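Local coordinates for DUF3863 domain-containing protein (Parabacteroides distasonis, PDB 3LM3), which is of unknown function but is probably a carbohydrate-active enzyme, a putative glycoside hydrolase or deacetylase, at residues A169-W174 against C212-G217; S189-P194 against E327-Q332; D216-D221 against V282-E287. All coordinates share one frame; numbering follows the deposited sequence.

Contact 1 (A169-W174 against C212-G217); sequences AHAVIW and CVNLDG
His170 and Asn214 reach across from the two neighbouring strands to grip the partner's backbone, while a short parallel ladder holds the start of the pairing. In that ladder Ala169 N gives a straight bond to Val213 O (2.9 Å) and Ala169 O takes Leu215 N. The strands cross at 66°, and farther on the side chains carry the contact. The imidazole of His170 meets Leu215 O edge-on: His170 ND1 donates over 2.9 Å with the oxygen close to the ring plane. On the same ring, His170 CE1 lies 3.4 Å from Gly217 CA, a place with no room for a side chain. Asn214, its CG anti to the backbone N (chi1 -164°), lays its amide beside the peptide of Ala171. Asn214 ND2 binds Ala171 O at 3.1 Å from above the carbonyl plane and has a second, weak bond to Phe199 O, whereas OD1 receives Ala171 N weakly. Val172 crosses this amide obliquely, CG2 packing tightly at 3.2 Å from Asn214 OD1. Farther along, Asp216 OD1 accepts Trp174 N (3.0 Å) from above the carboxylate plane as well as a weak bond from Gly217 N, which probably helps to hold the carboxylate's rotation. The indole of Trp174 is held by others: NE1 bonds to Ser187 O and the ring meets Phe222. Strand 168-172 is the middle member of a parallel trio with 146-148 and 213-216, with Leu157 of helix 154-163 packed against Ala169, Ala171 and Asn214, Phe322 and Phe325 of helix 322-332 against Leu215, and Ile285 of strand 280-287 against His170.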
loop_
_atom_site.group_PDB
_atom_site.type_symbol
_atom_site.label_atom_id
_atom_site.label_comp_id
_atom_site.label_asym_id
_atom_site.label_seq_id
_atom_site.Cartn_x
_atom_site.Cartn_y
_atom_site.Cartn_z
ATOM N N ALA A 169 -5.762 -0.537 -8.888
ATOM C CA ALA A 169 -6.246 -1.081 -7.644
ATOM C C ALA A 169 -5.146 -1.065 -6.600
ATOM O O ALA A 169 -3.983 -1.350 -6.905
ATOM C CB ALA A 169 -6.791 -2.520 -7.783
ATOM N N HIS A 170 -5.513 -0.775 -5.349
ATOM C CA HIS A 170 -4.644 -1.108 -4.232
ATOM C C HIS A 170 -4.810 -2.599 -4.019
ATOM O O HIS A 170 -5.854 -3.050 -3.540
ATOM C CB HIS A 170 -4.984 -0.305 -2.977
ATOM C CG HIS A 170 -4.527 -0.937 -1.710
ATOM N ND1 HIS A 170 -3.228 -1.356 -1.494
ATOM C CD2 HIS A 170 -5.223 -1.272 -0.601
ATOM C CE1 HIS A 170 -3.169 -1.930 -0.298
ATOM N NE2 HIS A 170 -4.362 -1.893 0.263
ATOM N N ALA A 171 -3.799 -3.366 -4.438
ATOM C CA ALA A 171 -3.760 -4.821 -4.323
ATOM C C ALA A 171 -2.338 -5.297 -3.983
ATOM O O ALA A 171 -1.906 -6.400 -4.377
ATOM C CB ALA A 171 -4.319 -5.475 -5.611
ATOM N N VAL A 172 -1.577 -4.447 -3.312
ATOM C CA VAL A 172 -0.200 -4.741 -2.800
ATOM C C VAL A 172 -0.308 -4.322 -1.336
ATOM O O VAL A 172 -0.597 -3.210 -1.089
ATOM C CB VAL A 172 0.936 -3.878 -3.527
ATOM C CG1 VAL A 172 2.311 -3.915 -2.761
ATOM C CG2 VAL A 172 1.092 -4.206 -4.986
ATOM N N ILE A 173 -0.137 -5.234 -0.357
ATOM C CA ILE A 173 0.121 -4.806 1.057
ATOM C C ILE A 173 1.579 -5.136 1.225
ATOM O O ILE A 173 1.982 -6.218 1.677
ATOM C CB ILE A 173 -0.787 -5.403 2.195
ATOM C CG1 ILE A 173 -2.270 -5.060 1.951
ATOM C CG2 ILE A 173 -0.458 -4.725 3.507
ATOM C CD1 ILE A 173 -3.243 -5.321 3.165
ATOM N N TRP A 174 2.414 -4.200 0.770
ATOM C CA TRP A 174 3.808 -4.506 0.502
ATOM C C TRP A 174 4.511 -5.054 1.727
ATOM O O TRP A 174 4.476 -4.448 2.818
ATOM C CB TRP A 174 4.595 -3.281 -0.019
ATOM C CG TRP A 174 5.948 -3.725 -0.452
ATOM C CD1 TRP A 174 6.247 -4.424 -1.589
ATOM C CD2 TRP A 174 7.164 -3.635 0.291
ATOM N NE1 TRP A 174 7.578 -4.750 -1.611
ATOM C CE2 TRP A 174 8.162 -4.284 -0.458
ATOM C CE3 TRP A 174 7.514 -3.070 1.527
ATOM C CZ2 TRP A 174 9.468 -4.387 -0.009
ATOM C CZ3 TRP A 174 8.825 -3.183 1.958
ATOM C CH2 TRP A 174 9.782 -3.826 1.195
ATOM N N CYS A 212 -3.966 -3.230 -15.292
ATOM C CA CYS A 212 -4.390 -2.660 -14.052
ATOM C C CYS A 212 -3.123 -2.364 -13.268
ATOM O O CYS A 212 -2.256 -3.225 -13.117
ATOM C CB CYS A 212 -5.264 -3.648 -13.278
ATOM S SG CYS A 212 -6.067 -2.898 -11.804
ATOM N N VAL A 213 -3.014 -1.151 -12.793
ATOM C CA VAL A 213 -1.855 -0.732 -12.013
ATOM C C VAL A 213 -2.080 -1.195 -10.580
ATOM O O VAL A 213 -3.097 -0.894 -9.946
ATOM C CB VAL A 213 -1.728 0.808 -12.018
ATOM C CG1 VAL A 213 -0.480 1.247 -11.217
ATOM C CG2 VAL A 213 -1.674 1.341 -13.434
ATOM N N ASN A 214 -1.120 -1.927 -10.039
ATOM C CA ASN A 214 -1.215 -2.462 -8.686
ATOM C C ASN A 214 -0.430 -1.560 -7.721
ATOM O O ASN A 214 0.780 -1.412 -7.855
ATOM C CB ASN A 214 -0.710 -3.915 -8.619
ATOM C CG ASN A 214 -1.143 -4.604 -7.364
ATOM O OD1 ASN A 214 -1.758 -3.980 -6.511
ATOM N ND2 ASN A 214 -0.854 -5.916 -7.226
ATOM N N LEU A 215 -1.146 -0.977 -6.778
ATOM C CA LEU A 215 -0.647 -0.016 -5.810
ATOM C C LEU A 215 -0.592 -0.543 -4.391
ATOM O O LEU A 215 -1.563 -1.071 -3.840
ATOM C CB LEU A 215 -1.532 1.238 -5.762
ATOM C CG LEU A 215 -1.622 2.032 -7.061
ATOM C CD1 LEU A 215 -2.480 3.294 -6.851
ATOM C CD2 LEU A 215 -0.211 2.420 -7.578
ATOM N N ASP A 216 0.556 -0.343 -3.761
ATOM C CA ASP A 216 0.717 -0.423 -2.305
ATOM C C ASP A 216 -0.257 0.485 -1.558
ATOM O O ASP A 216 -0.745 1.477 -2.113
ATOM C CB ASP A 216 2.156 -0.052 -1.955
ATOM C CG ASP A 216 2.594 -0.492 -0.557
ATOM O OD1 ASP A 216 1.939 -1.359 0.098
ATOM O OD2 ASP A 216 3.622 0.078 -0.088
ATOM N N GLY A 217 -0.490 0.164 -0.294
ATOM C CA GLY A 217 -1.423 0.874 0.576
ATOM C C GLY A 217 -0.804 1.784 1.634
ATOM O O GLY A 217 -1.374 2.828 1.955
#

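Contact 2 (S189-P194 against E327-Q332); sequences SYPFYP and ELWRKQ
Pro191 and Trp329 bring the two backbones nearest, with 7.6 Å between their CA atoms, where an irregular loop passes a turn of helix 322-332 without any hydrogen bond between the segments. At chi1 -173° the Trp329 ring swings to the side opposite its own N, out from the helix, and offers one face to Pro191. Pro191 CB sits almost on the normal of Trp329's five-membered ring, 3.5 Å from its centroid, a CH-pi contact. At the benzo end, Pro191 O lies 3.2 Å from Trp329 CZ2. Tyr193 takes the far rim: Trp329 CZ3 stands over one face of the phenol, 3.4 Å from Tyr193 CE2, with the planes inclined at 58°. The phenol continues past the indole, and Tyr193 OH rests 3.5 Å from Arg330 CG while bonding to Tyr333 O. With an alanine here instead of Trp329, Pro191 CB and the face of Tyr193 would probably lose their partner, opening a gap between loop and helix. Arg330 makes two salt bridges, NH1 to Glu327 OE1 at 2.9 Å on the syn lone pair, and NH2 to Asp211. With no hydrogen bond across the segments, the contact is mainly apolar and aromatic; its polar ends are met by neighbours, among them Tyr341 OH, which is bonded to both Trp329 NE1 and Pro191 O and so ties the ring to the loop.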
loop_
_atom_site.group_PDB
_atom_site.type_symbol
_atom_site.label_atom_id
_atom_site.label_comp_id
_atom_site.label_asym_id
_atom_site.label_seq_id
_atom_site.Cartn_x
_atom_site.Cartn_y
_atom_site.Cartn_z
ATOM N N SER A 189 7.309 -2.611 -4.510
ATOM C CA SER A 189 6.562 -1.693 -3.671
ATOM C C SER A 189 6.036 -0.503 -4.445
ATOM O O SER A 189 5.150 0.185 -3.959
ATOM C CB SER A 189 7.388 -1.241 -2.491
ATOM O OG SER A 189 8.441 -0.394 -2.883
ATOM N N TYR A 190 6.572 -0.235 -5.616
ATOM C CA TYR A 190 6.081 0.836 -6.482
ATOM C C TYR A 190 5.224 0.216 -7.575
ATOM O O TYR A 190 5.093 -1.030 -7.662
ATOM C CB TYR A 190 7.241 1.678 -7.031
ATOM C CG TYR A 190 7.517 3.011 -6.321
ATOM C CD1 TYR A 190 7.206 3.214 -4.972
ATOM C CD2 TYR A 190 8.149 4.036 -7.015
ATOM C CE1 TYR A 190 7.467 4.424 -4.359
ATOM C CE2 TYR A 190 8.421 5.257 -6.410
ATOM C CZ TYR A 190 8.094 5.440 -5.072
ATOM O OH TYR A 190 8.447 6.625 -4.440
ATOM N N PRO A 191 4.586 1.061 -8.398
ATOM C CA PRO A 191 3.500 0.537 -9.228
ATOM C C PRO A 191 3.988 -0.387 -10.323
ATOM O O PRO A 191 5.088 -0.224 -10.864
ATOM C CB PRO A 191 2.882 1.790 -9.832
ATOM C CG PRO A 191 3.181 2.841 -8.773
ATOM C CD PRO A 191 4.584 2.539 -8.347
ATOM N N PHE A 192 3.167 -1.390 -10.637
ATOM C CA PHE A 192 3.468 -2.334 -11.709
ATOM C C PHE A 192 2.181 -2.918 -12.268
ATOM O O PHE A 192 1.141 -2.857 -11.616
ATOM C CB PHE A 192 4.384 -3.477 -11.219
ATOM C CG PHE A 192 3.775 -4.341 -10.116
ATOM C CD1 PHE A 192 3.769 -3.904 -8.810
ATOM C CD2 PHE A 192 3.213 -5.587 -10.399
ATOM C CE1 PHE A 192 3.227 -4.675 -7.800
ATOM C CE2 PHE A 192 2.651 -6.358 -9.383
ATOM C CZ PHE A 192 2.644 -5.898 -8.094
ATOM N N TYR A 193 2.274 -3.485 -13.473
ATOM C CA TYR A 193 1.173 -4.275 -14.056
ATOM C C TYR A 193 1.359 -5.736 -13.640
ATOM O O TYR A 193 2.406 -6.330 -13.909
ATOM C CB TYR A 193 1.207 -4.154 -15.570
ATOM C CG TYR A 193 0.947 -2.782 -16.142
ATOM C CD1 TYR A 193 -0.327 -2.260 -16.203
ATOM C CD2 TYR A 193 1.970 -2.047 -16.699
ATOM C CE1 TYR A 193 -0.572 -1.048 -16.789
ATOM C CE2 TYR A 193 1.735 -0.796 -17.274
ATOM C CZ TYR A 193 0.469 -0.318 -17.351
ATOM O OH TYR A 193 0.170 0.924 -17.921
ATOM N N PRO A 194 0.362 -6.319 -12.964
ATOM C CA PRO A 194 0.506 -7.685 -12.481
ATOM C C PRO A 194 0.341 -8.723 -13.609
ATOM O O PRO A 194 -0.271 -8.456 -14.653
ATOM C CB PRO A 194 -0.612 -7.804 -11.462
ATOM C CG PRO A 194 -1.708 -6.888 -12.044
ATOM C CD PRO A 194 -0.958 -5.745 -12.617
ATOM N N GLU A 327 -3.662 6.332 -12.511
ATOM C CA GLU A 327 -3.840 6.701 -13.922
ATOM C C GLU A 327 -2.733 7.620 -14.403
ATOM O O GLU A 327 -2.353 7.508 -15.563
ATOM C CB GLU A 327 -5.212 7.287 -14.204
ATOM C CG GLU A 327 -6.340 6.261 -14.105
ATOM C CD GLU A 327 -6.305 5.209 -15.193
ATOM O OE1 GLU A 327 -5.599 5.345 -16.221
ATOM O OE2 GLU A 327 -7.007 4.204 -15.014
ATOM N N LEU A 328 -2.166 8.475 -13.536
ATOM C CA LEU A 328 -0.967 9.222 -13.946
ATOM C C LEU A 328 0.186 8.281 -14.277
ATOM O O LEU A 328 0.898 8.472 -15.267
ATOM C CB LEU A 328 -0.513 10.215 -12.861
ATOM C CG LEU A 328 -1.332 11.480 -12.732
ATOM C CD1 LEU A 328 -0.966 12.216 -11.442
ATOM C CD2 LEU A 328 -1.158 12.381 -13.987
ATOM N N TRP A 329 0.365 7.240 -13.473
ATOM C CA TRP A 329 1.412 6.261 -13.718
ATOM C C TRP A 329 1.164 5.529 -15.042
ATOM O O TRP A 329 2.056 5.414 -15.879
ATOM C CB TRP A 329 1.551 5.304 -12.533
ATOM C CG TRP A 329 2.714 4.390 -12.635
ATOM C CD1 TRP A 329 3.955 4.574 -12.113
ATOM C CD2 TRP A 329 2.736 3.101 -13.261
ATOM N NE1 TRP A 329 4.759 3.503 -12.398
ATOM C CE2 TRP A 329 4.030 2.581 -13.108
ATOM C CE3 TRP A 329 1.782 2.344 -13.951
ATOM C CZ2 TRP A 329 4.404 1.324 -13.608
ATOM C CZ3 TRP A 329 2.147 1.105 -14.437
ATOM C CH2 TRP A 329 3.441 0.604 -14.261
ATOM N N ARG A 330 -0.065 5.096 -15.246
ATOM C CA ARG A 330 -0.472 4.346 -16.440
ATOM C C ARG A 330 -0.340 5.188 -17.710
ATOM O O ARG A 330 -0.116 4.636 -18.794
ATOM C CB ARG A 330 -1.926 3.903 -16.230
ATOM C CG ARG A 330 -2.551 3.124 -17.361
ATOM C CD ARG A 330 -3.803 2.365 -16.835
ATOM N NE ARG A 330 -4.520 1.710 -17.932
ATOM C CZ ARG A 330 -5.501 2.238 -18.646
ATOM N NH1 ARG A 330 -6.019 3.436 -18.390
ATOM N NH2 ARG A 330 -6.026 1.520 -19.644
ATOM N N LYS A 331 -0.472 6.498 -17.588
ATOM C CA LYS A 331 -0.283 7.381 -18.735
ATOM C C LYS A 331 1.168 7.363 -19.231
ATOM O O LYS A 331 1.411 7.478 -20.444
ATOM C CB LYS A 331 -0.729 8.797 -18.371
ATOM C CG LYS A 331 -0.669 9.800 -19.493
ATOM C CD LYS A 331 -1.648 10.942 -19.263
ATOM C CE LYS A 331 -1.250 11.801 -18.074
ATOM N NZ LYS A 331 -1.886 13.160 -18.137
ATOM N N GLN A 332 2.103 7.212 -18.305
ATOM C CA GLN A 332 3.537 7.277 -18.608
ATOM C C GLN A 332 4.155 5.904 -18.883
ATOM O O GLN A 332 5.000 5.769 -19.771
ATOM C CB GLN A 332 4.265 7.952 -17.444
ATOM C CG GLN A 332 5.761 8.122 -17.623
ATOM C CD GLN A 332 6.108 9.096 -18.725
ATOM O OE1 GLN A 332 5.323 9.966 -19.068
ATOM N NE2 GLN A 332 7.308 8.958 -19.284
#

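Contact 3 (D216-D221 against V282-E287); sequences DGWTMD and VANIWE
The loop leaving strand 213-216 is laced to the edge of strand 280-287, a member of the central parallel sheet, through Thr219 and Ala283. Thr219 N donates to Ala283 O at 2.9 Å, and Ala283 N returns a nearly straight bond to Thr219 OG1 at 2.8 Å. A chi1 of -58° sets OG1 beside the threonine's own backbone N, and OG1 serves as the acceptor for Ala283 N in the manner of a backbone carbonyl. The CB of Ala283 packs against the Asp216-Gly217 backbone, 3.5 Å from Gly217 O. Parallel strands with intervening helices, in a family of the GH_CE clan, are consistent with a (beta/alpha) barrel; the loop after strand 213-216 would then pair with the flank of the next strand, 280-287, with strand 21-29 on the other side of 280-287 (Val282 and Asn284 bond to Thr24). Trp218 lies across Ile285 at about a right angle. Ile285 CD1 sits over the indole face, 3.7 Å from the centroid of the six-membered ring of Trp218, and Ile285 CB approaches Trp218 CE2 at 3.6 Å. Trp218 NE1 makes a weak, bent bond of 3.1 Å to Ile285 O. Asn284 OD1 comes within 3.5 Å of Trp218 CD1, the amide turned 73° from the indole, while its ND2 is bonded to Val244 O. Glu287 brings OE2 to the edge of the indole, near its plane, and hydrogen-bonds with the same atom to Tyr112 OH.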
loop_
_atom_site.group_PDB
_atom_site.type_symbol
_atom_site.label_atom_id
_atom_site.label_comp_id
_atom_site.label_asym_id
_atom_site.label_seq_id
_atom_site.Cartn_x
_atom_site.Cartn_y
_atom_site.Cartn_z
ATOM N N ASP A 216 0.556 -0.343 -3.761
ATOM C CA ASP A 216 0.717 -0.423 -2.305
ATOM C C ASP A 216 -0.257 0.485 -1.558
ATOM O O ASP A 216 -0.745 1.477 -2.113
ATOM C CB ASP A 216 2.156 -0.052 -1.955
ATOM C CG ASP A 216 2.594 -0.492 -0.557
ATOM O OD1 ASP A 216 1.939 -1.359 0.098
ATOM O OD2 ASP A 216 3.622 0.078 -0.088
ATOM N N GLY A 217 -0.490 0.164 -0.294
ATOM C CA GLY A 217 -1.423 0.874 0.576
ATOM C C GLY A 217 -0.804 1.784 1.634
ATOM O O GLY A 217 -1.374 2.828 1.955
ATOM N N TRP A 218 0.315 1.345 2.238
ATOM C CA TRP A 218 1.022 2.081 3.279
ATOM C C TRP A 218 2.522 2.067 3.026
ATOM O O TRP A 218 3.170 1.018 3.081
ATOM C CB TRP A 218 0.807 1.474 4.675
ATOM C CG TRP A 218 -0.569 1.366 5.227
ATOM C CD1 TRP A 218 -1.135 2.193 6.154
ATOM C CD2 TRP A 218 -1.532 0.354 4.951
ATOM N NE1 TRP A 218 -2.391 1.757 6.465
ATOM C CE2 TRP A 218 -2.653 0.614 5.758
ATOM C CE3 TRP A 218 -1.547 -0.758 4.112
ATOM C CZ2 TRP A 218 -3.797 -0.178 5.722
ATOM C CZ3 TRP A 218 -2.688 -1.558 4.088
ATOM C CH2 TRP A 218 -3.799 -1.248 4.886
ATOM N N THR A 219 3.121 3.216 2.823
ATOM C CA THR A 219 4.564 3.277 2.609
ATOM C C THR A 219 5.294 2.815 3.871
ATOM O O THR A 219 5.084 3.365 4.952
ATOM C CB THR A 219 4.990 4.687 2.232
ATOM O OG1 THR A 219 4.287 5.081 1.040
ATOM C CG2 THR A 219 6.517 4.774 2.022
HETATM N N MSE A 220 6.173 1.835 3.688
HETATM C CA MSE A 220 6.969 1.267 4.772
HETATM C C MSE A 220 8.323 1.934 4.943
HETATM O O MSE A 220 8.954 2.365 3.975
HETATM C CB MSE A 220 7.224 -0.207 4.525
HETATM C CG MSE A 220 6.005 -1.071 4.597
HETATM SE SE MSE A 220 5.210 -1.100 6.346
HETATM C CE MSE A 220 3.905 0.225 6.108
ATOM N N ASP A 221 8.793 1.937 6.189
ATOM C CA ASP A 221 10.220 2.129 6.440
ATOM C C ASP A 221 10.841 0.783 6.103
ATOM O O ASP A 221 10.585 -0.215 6.770
ATOM C CB ASP A 221 10.425 2.515 7.893
ATOM C CG ASP A 221 11.901 2.771 8.229
ATOM O OD1 ASP A 221 12.762 2.067 7.648
ATOM O OD2 ASP A 221 12.201 3.690 9.055
ATOM N N VAL A 282 4.104 8.339 -1.923
ATOM C CA VAL A 282 3.793 7.842 -0.605
ATOM C C VAL A 282 2.306 7.494 -0.582
ATOM O O VAL A 282 1.458 8.280 -1.034
ATOM C CB VAL A 282 4.084 8.911 0.464
ATOM C CG1 VAL A 282 3.438 8.562 1.810
ATOM C CG2 VAL A 282 5.610 9.129 0.571
ATOM N N ALA A 283 2.002 6.308 -0.043
ATOM C CA ALA A 283 0.639 5.802 0.125
ATOM C C ALA A 283 0.278 5.704 1.584
ATOM O O ALA A 283 1.130 5.353 2.420
ATOM C CB ALA A 283 0.508 4.416 -0.502
ATOM N N ASN A 284 -0.965 6.000 1.945
ATOM C CA ASN A 284 -1.363 5.841 3.347
ATOM C C ASN A 284 -2.852 5.587 3.426
ATOM O O ASN A 284 -3.620 5.993 2.560
ATOM C CB ASN A 284 -0.977 7.079 4.148
ATOM C CG ASN A 284 -0.626 6.788 5.606
ATOM O OD1 ASN A 284 -0.795 5.678 6.111
ATOM N ND2 ASN A 284 -0.099 7.831 6.286
ATOM N N ILE A 285 -3.241 4.853 4.463
ATOM C CA ILE A 285 -4.642 4.495 4.739
ATOM C C ILE A 285 -4.891 4.781 6.210
ATOM O O ILE A 285 -4.172 4.263 7.069
ATOM C CB ILE A 285 -4.971 3.045 4.400
ATOM C CG1 ILE A 285 -4.769 2.790 2.898
ATOM C CG2 ILE A 285 -6.426 2.707 4.835
ATOM C CD1 ILE A 285 -4.808 1.306 2.481
ATOM N N TRP A 286 -5.856 5.630 6.499
ATOM C CA TRP A 286 -6.299 5.962 7.856
ATOM C C TRP A 286 -7.739 5.523 8.012
ATOM O O TRP A 286 -8.630 5.973 7.278
ATOM C CB TRP A 286 -6.241 7.462 8.123
ATOM C CG TRP A 286 -4.876 8.079 8.218
ATOM C CD1 TRP A 286 -3.797 7.845 7.390
ATOM C CD2 TRP A 286 -4.407 9.008 9.203
ATOM N NE1 TRP A 286 -2.727 8.594 7.799
ATOM C CE2 TRP A 286 -3.065 9.303 8.914
ATOM C CE3 TRP A 286 -4.973 9.580 10.348
ATOM C CZ2 TRP A 286 -2.315 10.185 9.679
ATOM C CZ3 TRP A 286 -4.224 10.465 11.080
ATOM C CH2 TRP A 286 -2.921 10.750 10.762
ATOM N N GLU A 287 -8.021 4.678 8.983
ATOM C CA GLU A 287 -9.387 4.268 9.221
ATOM C C GLU A 287 -10.122 5.338 10.016
ATOM O O GLU A 287 -9.603 5.843 11.015
ATOM C CB GLU A 287 -9.406 2.963 9.981
ATOM C CG GLU A 287 -8.764 1.776 9.261
ATOM C CD GLU A 287 -7.239 1.740 9.278
ATOM O OE1 GLU A 287 -6.566 2.492 10.035
ATOM O OE2 GLU A 287 -6.685 0.875 8.578
#

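In the fold
Contacts 1 and 3 share Asp216 and Gly217 and have centres about 10 Å apart, so strand 213-216 passes from its pairing with 168-172 into the loop that meets strand 280-287. Between centres, contact 2 lies about 10 Å from contact 1 and about 16 Å from contact 3. Its loop joins the ladder through a probable hydrogen bond from Asn214 N to Phe192 O. Along the chain the order is 169-174, 189-194, 212-217 running into 216-221, then 282-287 and 327-332; contacts 1 and 2 interleave. Together they connect the three-strand sheet to the central sheet and to helix 322-332 within the DUF3863 range.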